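Local coordinates for acetyl-CoA acetyltransferase (Bacillus anthracis, PDB 3SS6), which probably condenses two acetyl-CoA molecules into acetoacetyl-CoA with release of coenzyme A, as thiolases of its family do, at residues Leu150-Pro153 against Ile154-Ile157; Ile364-Leu367 against Lys368-Leu372; His156-Met159 against Gly160-Ala163. One frame throughout, in Å; residues are numbered along the deposited sequence.

How the interactions relate
From the N terminus, interaction 1 comes first, in the loop that leaves helix 145-149, where residues 150-157 close a tight turn upon themselves. Interaction 3 follows at once: it shares His156 and Ile157 with interaction 1 and carries the chain into the first turn of helix 159-170. The two overlap rather than nest, and a probable backbone hydrogen bond from Met159 N to Leu150 O ties the start of that helix to the start of the loop. Interaction 2 lies far along the chain, in the C-terminal thiolase domain, where helix 352-370 ends before strand 374-381. Its centre is about 38 Å from that of interaction 1, across the chain's centre.

Interaction 1 of 3, residues Leu150-Pro153 against Ile154-Ile157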
ATOM      1  N   LEU A 150      14.629  -7.645  11.947  1.00 18.67           N
ATOM      2  CA  LEU A 150      14.761  -8.428  13.180  1.00 21.89           C
ATOM      3  C   LEU A 150      14.565  -9.921  12.964  1.00 21.71           C
ATOM      4  O   LEU A 150      14.631 -10.697  13.913  1.00 23.25           O
ATOM      5  CB  LEU A 150      13.736  -7.977  14.230  1.00 24.84           C
ATOM      6  CG  LEU A 150      13.710  -6.513  14.659  1.00 29.64           C
ATOM      7  CD1 LEU A 150      12.524  -6.255  15.585  1.00 30.80           C
ATOM      8  CD2 LEU A 150      15.007  -6.138  15.329  1.00 32.96           C
ATOM      9  N   GLU A 151      14.284 -10.320  11.728  1.00 18.54           N
ATOM     10  CA  GLU A 151      14.060 -11.725  11.413  1.00 17.43           C
ATOM     11  C   GLU A 151      15.244 -12.269  10.636  1.00 18.08           C
ATOM     12  O   GLU A 151      15.662 -11.675   9.646  1.00 19.91           O
ATOM     13  CB  GLU A 151      12.783 -11.875  10.570  1.00 20.13           C
ATOM     14  CG  GLU A 151      12.423 -13.304  10.265  1.00 22.07           C
ATOM     15  CD  GLU A 151      11.210 -13.446   9.345  1.00 30.81           C
ATOM     16  OE1 GLU A 151      10.738 -12.430   8.785  1.00 29.30           O
ATOM     17  OE2 GLU A 151      10.734 -14.586   9.184  1.00 34.76           O
ATOM     18  N   ASP A 152      15.785 -13.406  11.054  1.00 18.16           N
ATOM     19  CA  ASP A 152      16.902 -13.976  10.304  1.00 18.00           C
ATOM     20  C   ASP A 152      16.478 -14.320   8.870  1.00 18.89           C
ATOM     21  O   ASP A 152      15.438 -14.930   8.660  1.00 19.61           O
ATOM     22  CB  ASP A 152      17.441 -15.215  11.001  1.00 21.05           C
ATOM     23  CG  ASP A 152      18.642 -15.774  10.298  1.00 24.77           C
ATOM     24  OD1 ASP A 152      18.451 -16.642   9.427  1.00 25.36           O
ATOM     25  OD2 ASP A 152      19.766 -15.317  10.598  1.00 24.43           O
ATOM     26  N   PRO A 153      17.283 -13.917   7.877  1.00 18.28           N
ATOM     27  CA  PRO A 153      16.817 -14.053   6.488  1.00 20.50           C
ATOM     28  C   PRO A 153      16.942 -15.462   5.924  1.00 21.77           C
ATOM     29  O   PRO A 153      16.348 -15.744   4.874  1.00 22.90           O
ATOM     30  CB  PRO A 153      17.735 -13.099   5.712  1.00 21.94           C
ATOM     31  CG  PRO A 153      18.976 -12.978   6.567  1.00 20.58           C
ATOM     32  CD  PRO A 153      18.479 -13.063   7.988  1.00 20.89           C
ATOM     33  N   ILE A 154      17.695 -16.323   6.599  1.00 21.92           N
ATOM     34  CA  ILE A 154      17.828 -17.711   6.164  1.00 23.75           C
ATOM     35  C   ILE A 154      16.817 -18.600   6.890  1.00 29.11           C
ATOM     36  O   ILE A 154      16.096 -19.381   6.267  1.00 28.65           O
ATOM     37  CB  ILE A 154      19.248 -18.243   6.416  1.00 25.42           C
ATOM     38  CG1 ILE A 154      20.301 -17.374   5.709  1.00 25.71           C
ATOM     39  CG2 ILE A 154      19.358 -19.710   5.992  1.00 27.53           C
ATOM     40  CD1 ILE A 154      20.402 -17.586   4.201  1.00 23.88           C
ATOM     41  N   HIS A 155      16.832 -18.528   8.221  1.00 27.14           N
ATOM     42  CA  HIS A 155      15.979 -19.362   9.075  1.00 27.56           C
ATOM     43  C   HIS A 155      14.592 -18.839   9.438  1.00 28.08           C
ATOM     44  O   HIS A 155      13.755 -19.585   9.933  1.00 30.13           O
ATOM     45  CB  HIS A 155      16.751 -19.747  10.333  1.00 28.56           C
ATOM     46  CG  HIS A 155      18.106 -20.311  10.044  1.00 31.94           C
ATOM     47  ND1 HIS A 155      18.290 -21.586   9.553  1.00 35.33           N
ATOM     48  CD2 HIS A 155      19.340 -19.768  10.151  1.00 33.18           C
ATOM     49  CE1 HIS A 155      19.580 -21.805   9.382  1.00 34.47           C
ATOM     50  NE2 HIS A 155      20.238 -20.719   9.737  1.00 34.46           N
ATOM     51  N   HIS A 156      14.358 -17.560   9.189  1.00 23.18           N
ATOM     52  CA  HIS A 156      13.063 -16.936   9.444  1.00 24.66           C
ATOM     53  C   HIS A 156      12.594 -17.084  10.882  1.00 25.43           C
ATOM     54  O   HIS A 156      11.440 -17.442  11.146  1.00 28.47           O
ATOM     55  CB  HIS A 156      12.026 -17.463   8.457  1.00 31.66           C
ATOM     56  CG  HIS A 156      12.423 -17.260   7.030  1.00 37.87           C
ATOM     57  ND1 HIS A 156      12.439 -16.016   6.434  1.00 42.92           N
ATOM     58  CD2 HIS A 156      12.861 -18.133   6.091  1.00 40.01           C
ATOM     59  CE1 HIS A 156      12.850 -16.135   5.184  1.00 45.14           C
ATOM     60  NE2 HIS A 156      13.112 -17.408   4.951  1.00 44.43           N
ATOM     61  N   ILE A 157      13.503 -16.801  11.808  1.00 24.58           N
ATOM     62  CA  ILE A 157      13.164 -16.702  13.223  1.00 24.42           C
ATOM     63  C   ILE A 157      13.613 -15.346  13.724  1.00 24.22           C
ATOM     64  O   ILE A 157      14.581 -14.784  13.210  1.00 22.75           O
ATOM     65  CB  ILE A 157      13.855 -17.793  14.046  1.00 27.91           C
ATOM     66  CG1 ILE A 157      15.373 -17.698  13.875  1.00 28.43           C
ATOM     67  CG2 ILE A 157      13.347 -19.171  13.628  1.00 29.90           C
ATOM     68  CD1 ILE A 157      16.136 -18.800  14.568  1.00 37.89           C
TER
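Asp152 meets the backbone of Ile154, His155, His156 and Ile157 with side chain, carbonyl and amide together. The side-chain bonds all end on OD1 of Asp152, which accepts two hydrogens. The one from His155 N, at 2.8 Å, is almost straight and arrives nearly in line with the carboxylate C-O bond, while Ile154 N, 2.9 Å from the same OD1, approaches from above the carboxylate plane. The carboxylate of Asp152 turns forward along the chain, its CG opposite the backbone N about the CA-CB bond (chi1 -177°), and OD1 thereby faces these two amides. Two further bonds are between backbone groups: His156 N donates to Asp152 O at 2.9 Å, and Asp152 N donates to Ile157 O at 2.8 Å. One aspartate whose side chain holds the amides two and three residues on, and whose carbonyl holds the amide four on, makes an Asx motif; here it reverses the loop between helix 145-149 and helix 159-170. His156, with positive phi (56°), completes the reversal and lets Ile157, in an extended conformation, run back beside Glu151. The remaining contacts are van der Waals. Glu151, fully extended, reaches across to His156, its OE2 lying 3.2 Å from His156 CB and at the edge of the imidazole, with carboxylate and ring 71° apart. The carbonyl carbon of Pro153 stands over one face of that ring, offset toward its rim, and Pro153 O is 3.5 Å from His156 CE1. The His155 ring has Ile154 CG2 above its centre, while its CD2 comes obliquely to 3.3 Å from Asp152 OD1. Beyond the turn, Pro153 and Ile154 pack on Thr71 of a second subunit, and His155 touches Lys288 of its own chain.

Interaction 2 of 3, residues Ile364-Leu367 against Lys368-Leu372; sequences IHEL and KRRGL
Glu366 is gripped by Arg369 and Arg370, three and four residues further along the helix. Arg369 binds side-on through two nitrogens: its NE lies 2.9 Å from Glu366 OE1 and its NH2 2.8 Å from Glu366 OE2, both on the syn side of the carboxylate. Arg370 NE reaches OE2 of Glu366 from the anti side at 2.7 Å, so this oxygen carries two salt bridges. The Glu366 chain bends at chi2 (65°), which swings its carboxylate toward them, whereas the Arg370 chain runs extended from CG to NE. A water joins the network, donating to Glu366 OE2 and accepting from Arg370 NH2. Asn342 gives Glu366 OE1 a weak further bond, and Tyr196 makes a cation-pi contact with Arg369. Next outward is the helix end, a Schellman motif: Gly371 has positive phi, Leu372 N bonds Leu367 O at 2.9 Å and Gly371 N bonds Lys368 O at 3.1 Å, while Leu367 CD2 packs 4.0 Å from Leu372 CB. The end of helix 352-370 packs on strands of the thiolase fold: Leu367 on Leu314 of strand 314-317 and on strand 385-393, Ile364 on strand 7-19; Leu372, just past the helix, also touches Leu314.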
ATOM      1  N   ILE A 364      34.967   5.301  25.197  1.00 14.10           N
ATOM      2  CA  ILE A 364      36.063   6.266  25.178  1.00 14.66           C
ATOM      3  C   ILE A 364      35.932   7.275  26.308  1.00 16.83           C
ATOM      4  O   ILE A 364      36.891   7.542  27.037  1.00 15.13           O
ATOM      5  CB  ILE A 364      36.132   7.005  23.836  1.00 13.34           C
ATOM      6  CG1 ILE A 364      36.615   6.057  22.737  1.00 14.15           C
ATOM      7  CG2 ILE A 364      37.055   8.208  23.946  1.00 16.66           C
ATOM      8  CD1 ILE A 364      36.355   6.561  21.324  1.00 17.12           C
ATOM      9  N   HIS A 365      34.729   7.809  26.477  1.00 16.87           N
ATOM     10  CA  HIS A 365      34.503   8.820  27.493  1.00 14.09           C
ATOM     11  C   HIS A 365      34.581   8.269  28.908  1.00 15.14           C
ATOM     12  O   HIS A 365      35.058   8.961  29.807  1.00 16.31           O
ATOM     13  CB  HIS A 365      33.174   9.540  27.240  1.00 16.25           C
ATOM     14  CG  HIS A 365      33.230  10.470  26.070  1.00 18.20           C
ATOM     15  ND1 HIS A 365      33.740  11.746  26.162  1.00 26.48           N
ATOM     16  CD2 HIS A 365      32.877  10.299  24.774  1.00 15.28           C
ATOM     17  CE1 HIS A 365      33.684  12.328  24.975  1.00 25.66           C
ATOM     18  NE2 HIS A 365      33.167  11.469  24.115  1.00 16.94           N
ATOM     19  N   GLU A 366      34.125   7.032  29.107  1.00 14.73           N
ATOM     20  CA  GLU A 366      34.159   6.450  30.451  1.00 15.07           C
ATOM     21  C   GLU A 366      35.578   6.040  30.853  1.00 17.66           C
ATOM     22  O   GLU A 366      35.969   6.210  32.003  1.00 17.67           O
ATOM     23  CB  GLU A 366      33.157   5.284  30.577  1.00 15.89           C
ATOM     24  CG  GLU A 366      33.063   4.630  31.980  1.00 16.61           C
ATOM     25  CD  GLU A 366      32.516   5.554  33.081  1.00 19.56           C
ATOM     26  OE1 GLU A 366      32.047   6.671  32.784  1.00 18.33           O
ATOM     27  OE2 GLU A 366      32.554   5.144  34.260  1.00 19.55           O
ATOM     28  N   LEU A 367      36.355   5.503  29.916  1.00 16.55           N
ATOM     29  CA  LEU A 367      37.771   5.256  30.193  1.00 18.21           C
ATOM     30  C   LEU A 367      38.426   6.551  30.668  1.00 19.79           C
ATOM     31  O   LEU A 367      39.127   6.575  31.682  1.00 19.72           O
ATOM     32  CB  LEU A 367      38.494   4.736  28.950  1.00 16.26           C
ATOM     33  CG  LEU A 367      38.259   3.277  28.539  1.00 16.17           C
ATOM     34  CD1 LEU A 367      38.812   3.045  27.142  1.00 17.67           C
ATOM     35  CD2 LEU A 367      38.906   2.312  29.547  1.00 17.58           C
ATOM     36  N   LYS A 368      38.183   7.634  29.938  1.00 18.18           N
ATOM     37  CA  LYS A 368      38.803   8.914  30.291  1.00 21.57           C
ATOM     38  C   LYS A 368      38.336   9.427  31.652  1.00 21.35           C
ATOM     39  O   LYS A 368      39.144   9.906  32.456  1.00 22.66           O
ATOM     40  CB  LYS A 368      38.557   9.953  29.196  1.00 22.89           C
ATOM     41  CG  LYS A 368      39.379   9.688  27.932  1.00 31.92           C
ATOM     42  CD  LYS A 368      39.299  10.849  26.951  1.00 40.23           C
ATOM     43  CE  LYS A 368      39.822  12.145  27.571  1.00 42.16           C
ATOM     44  NZ  LYS A 368      41.285  12.071  27.879  1.00 39.51           N
ATOM     45  N   ARG A 369      37.039   9.315  31.918  1.00 18.61           N
ATOM     46  CA  ARG A 369      36.484   9.751  33.196  1.00 17.67           C
ATOM     47  C   ARG A 369      37.118   9.007  34.372  1.00 21.05           C
ATOM     48  O   ARG A 369      37.422   9.609  35.412  1.00 21.17           O
ATOM     49  CB  ARG A 369      34.955   9.578  33.214  1.00 19.60           C
ATOM     50  CG  ARG A 369      34.284  10.251  34.414  1.00 22.75           C
ATOM     51  CD  ARG A 369      32.809   9.863  34.538  1.00 22.86           C
ATOM     52  NE  ARG A 369      32.644   8.485  34.985  1.00 20.11           N
ATOM     53  CZ  ARG A 369      32.790   8.072  36.245  1.00 20.85           C
ATOM     54  NH1 ARG A 369      33.111   8.932  37.208  1.00 23.83           N
ATOM     55  NH2 ARG A 369      32.612   6.792  36.545  1.00 24.20           N
ATOM     56  N   ARG A 370      37.325   7.703  34.205  1.00 19.74           N
ATOM     57  CA  ARG A 370      37.928   6.876  35.257  1.00 22.09           C
ATOM     58  C   ARG A 370      39.460   6.916  35.266  1.00 21.04           C
ATOM     59  O   ARG A 370      40.098   6.373  36.179  1.00 24.25           O
ATOM     60  CB  ARG A 370      37.465   5.424  35.135  1.00 21.35           C
ATOM     61  CG  ARG A 370      35.985   5.216  35.383  1.00 21.36           C
ATOM     62  CD  ARG A 370      35.620   3.740  35.350  1.00 24.27           C
ATOM     63  NE  ARG A 370      34.203   3.538  35.632  1.00 23.60           N
ATOM     64  CZ  ARG A 370      33.725   2.596  36.435  1.00 27.02           C
ATOM     65  NH1 ARG A 370      34.559   1.758  37.043  1.00 30.74           N
ATOM     66  NH2 ARG A 370      32.416   2.497  36.633  1.00 25.91           N
ATOM     67  N   GLY A 371      40.056   7.550  34.261  1.00 22.63           N
ATOM     68  CA  GLY A 371      41.507   7.604  34.155  1.00 23.65           C
ATOM     69  C   GLY A 371      42.130   6.252  33.830  1.00 22.21           C
ATOM     70  O   GLY A 371      43.257   5.952  34.245  1.00 24.73           O
ATOM     71  N   LEU A 372      41.393   5.435  33.083  1.00 20.52           N
ATOM     72  CA  LEU A 372      41.851   4.101  32.705  1.00 22.20           C
ATOM     73  C   LEU A 372      42.245   4.063  31.224  1.00 22.26           C
ATOM     74  O   LEU A 372      41.895   4.962  30.463  1.00 23.51           O
ATOM     75  CB  LEU A 372      40.747   3.077  32.973  1.00 22.72           C
ATOM     76  CG  LEU A 372      40.290   3.000  34.436  1.00 24.40           C
ATOM     77  CD1 LEU A 372      39.004   2.182  34.550  1.00 26.13           C
ATOM     78  CD2 LEU A 372      41.391   2.419  35.305  1.00 28.66           C
TER
HETATM   79  O   HOH W   1      30.279   4.175  35.956  1.00 25.87           O

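Interaction 3 of 3, residues His156-Met159 against Gly160-Ala163; sequences HIMM and GETA
Met158 O receives Thr162 N at 3.3 Å and, more weakly, Glu161 N, while Met159 O receives Ala163 N at 3.0 Å, the bonds that open helix 159-170 with Met158 as its N-cap. The side chain of Glu161 folds back over this start. Its chain is extended beyond CG, and CG stands anti to the carbonyl carbon (chi1 -53°), which brings OE1 to 2.9 Å from Met158 N. That bond is nearly straight, though the amide comes from above the carboxylate plane rather than within it. A glutamate at the third helical position bonded to the N-cap amide is the returning half of a capping box; the methionine side chain at the cap has no oxygen or nitrogen with which to supply the other half. The same carboxylate lies obliquely across Ile157, its OE1 3.7 Å from Ile157 CB. Thr162 makes two different contacts. Its OG1, placed between backbone N and carbonyl carbon (chi1 76°), donates to Met159 O at 2.7 Å, in the carbonyl plane and on a lone pair, so this carbonyl serves both the hydroxyl and Ala163 N. Its methyl, CG2, meets Ile157 CD1 at 3.9 Å, joining the residue before the cap to the first turn in the manner of a hydrophobic staple. The Met158 side chain turns away to pack on Leu150. A carboxylate held at a helix N terminus should interact favourably with the helix dipole, which would probably favour its charged form and stabilise this first turn.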
ATOM      1  N   HIS A 156      14.358 -17.560   9.189  1.00 23.18           N
ATOM      2  CA  HIS A 156      13.063 -16.936   9.444  1.00 24.66           C
ATOM      3  C   HIS A 156      12.594 -17.084  10.882  1.00 25.43           C
ATOM      4  O   HIS A 156      11.440 -17.442  11.146  1.00 28.47           O
ATOM      5  CB  HIS A 156      12.026 -17.463   8.457  1.00 31.66           C
ATOM      6  CG  HIS A 156      12.423 -17.260   7.030  1.00 37.87           C
ATOM      7  ND1 HIS A 156      12.439 -16.016   6.434  1.00 42.92           N
ATOM      8  CD2 HIS A 156      12.861 -18.133   6.091  1.00 40.01           C
ATOM      9  CE1 HIS A 156      12.850 -16.135   5.184  1.00 45.14           C
ATOM     10  NE2 HIS A 156      13.112 -17.408   4.951  1.00 44.43           N
ATOM     11  N   ILE A 157      13.503 -16.801  11.808  1.00 24.58           N
ATOM     12  CA  ILE A 157      13.164 -16.702  13.223  1.00 24.42           C
ATOM     13  C   ILE A 157      13.613 -15.346  13.724  1.00 24.22           C
ATOM     14  O   ILE A 157      14.581 -14.784  13.210  1.00 22.75           O
ATOM     15  CB  ILE A 157      13.855 -17.793  14.046  1.00 27.91           C
ATOM     16  CG1 ILE A 157      15.373 -17.698  13.875  1.00 28.43           C
ATOM     17  CG2 ILE A 157      13.347 -19.171  13.628  1.00 29.90           C
ATOM     18  CD1 ILE A 157      16.136 -18.800  14.568  1.00 37.89           C
ATOM     19  N   MET A 158      12.911 -14.807  14.718  1.00 22.59           N
ATOM     20  CA  MET A 158      13.247 -13.481  15.226  1.00 25.47           C
ATOM     21  C   MET A 158      14.517 -13.521  16.079  1.00 20.21           C
ATOM     22  O   MET A 158      14.869 -14.557  16.636  1.00 25.72           O
ATOM     23  CB  MET A 158      12.082 -12.909  16.038  1.00 25.67           C
ATOM     24  CG  MET A 158      10.759 -12.874  15.291  1.00 28.24           C
ATOM     25  SD  MET A 158      10.777 -11.828  13.812  1.00 30.61           S
ATOM     26  CE  MET A 158      11.045 -10.210  14.516  1.00 25.26           C
ATOM     27  N   MET A 159      15.205 -12.391  16.184  1.00 20.96           N
ATOM     28  CA  MET A 159      16.393 -12.322  17.030  1.00 19.80           C
ATOM     29  C   MET A 159      16.082 -12.801  18.450  1.00 25.24           C
ATOM     30  O   MET A 159      16.923 -13.425  19.097  1.00 27.33           O
ATOM     31  CB  MET A 159      16.948 -10.901  17.069  1.00 21.64           C
ATOM     32  CG  MET A 159      17.460 -10.362  15.727  1.00 24.67           C
ATOM     33  SD  MET A 159      18.781 -11.373  15.016  1.00 28.80           S
ATOM     34  CE  MET A 159      17.856 -12.292  13.784  1.00 30.44           C
ATOM     35  N   GLY A 160      14.870 -12.519  18.927  1.00 24.10           N
ATOM     36  CA  GLY A 160      14.461 -12.940  20.262  1.00 22.55           C
ATOM     37  C   GLY A 160      14.435 -14.447  20.428  1.00 25.21           C
ATOM     38  O   GLY A 160      14.712 -14.977  21.512  1.00 25.49           O
ATOM     39  N   GLU A 161      14.089 -15.151  19.356  1.00 26.13           N
ATOM     40  CA  GLU A 161      14.141 -16.607  19.380  1.00 28.71           C
ATOM     41  C   GLU A 161      15.590 -17.105  19.458  1.00 26.39           C
ATOM     42  O   GLU A 161      15.868 -18.071  20.161  1.00 28.09           O
ATOM     43  CB  GLU A 161      13.410 -17.208  18.174  1.00 33.84           C
ATOM     44  CG  GLU A 161      11.987 -16.686  18.014  1.00 38.80           C
ATOM     45  CD  GLU A 161      11.273 -17.269  16.808  1.00 40.46           C
ATOM     46  OE1 GLU A 161      10.900 -16.486  15.901  1.00 34.58           O
ATOM     47  OE2 GLU A 161      11.077 -18.507  16.779  1.00 41.04           O
ATOM     48  N   THR A 162      16.516 -16.441  18.760  1.00 24.61           N
ATOM     49  CA  THR A 162      17.923 -16.837  18.854  1.00 23.67           C
ATOM     50  C   THR A 162      18.429 -16.622  20.280  1.00 26.10           C
ATOM     51  O   THR A 162      19.312 -17.335  20.749  1.00 26.85           O
ATOM     52  CB  THR A 162      18.847 -16.098  17.838  1.00 22.48           C
ATOM     53  OG1 THR A 162      19.095 -14.752  18.275  1.00 21.35           O
ATOM     54  CG2 THR A 162      18.213 -16.078  16.449  1.00 23.47           C
ATOM     55  N   ALA A 163      17.848 -15.641  20.967  1.00 25.48           N
ATOM     56  CA  ALA A 163      18.171 -15.399  22.362  1.00 23.20           C
ATOM     57  C   ALA A 163      17.697 -16.566  23.224  1.00 24.56           C
ATOM     58  O   ALA A 163      18.432 -17.035  24.102  1.00 23.49           O
ATOM     59  CB  ALA A 163      17.563 -14.075  22.839  1.00 22.77           C
TER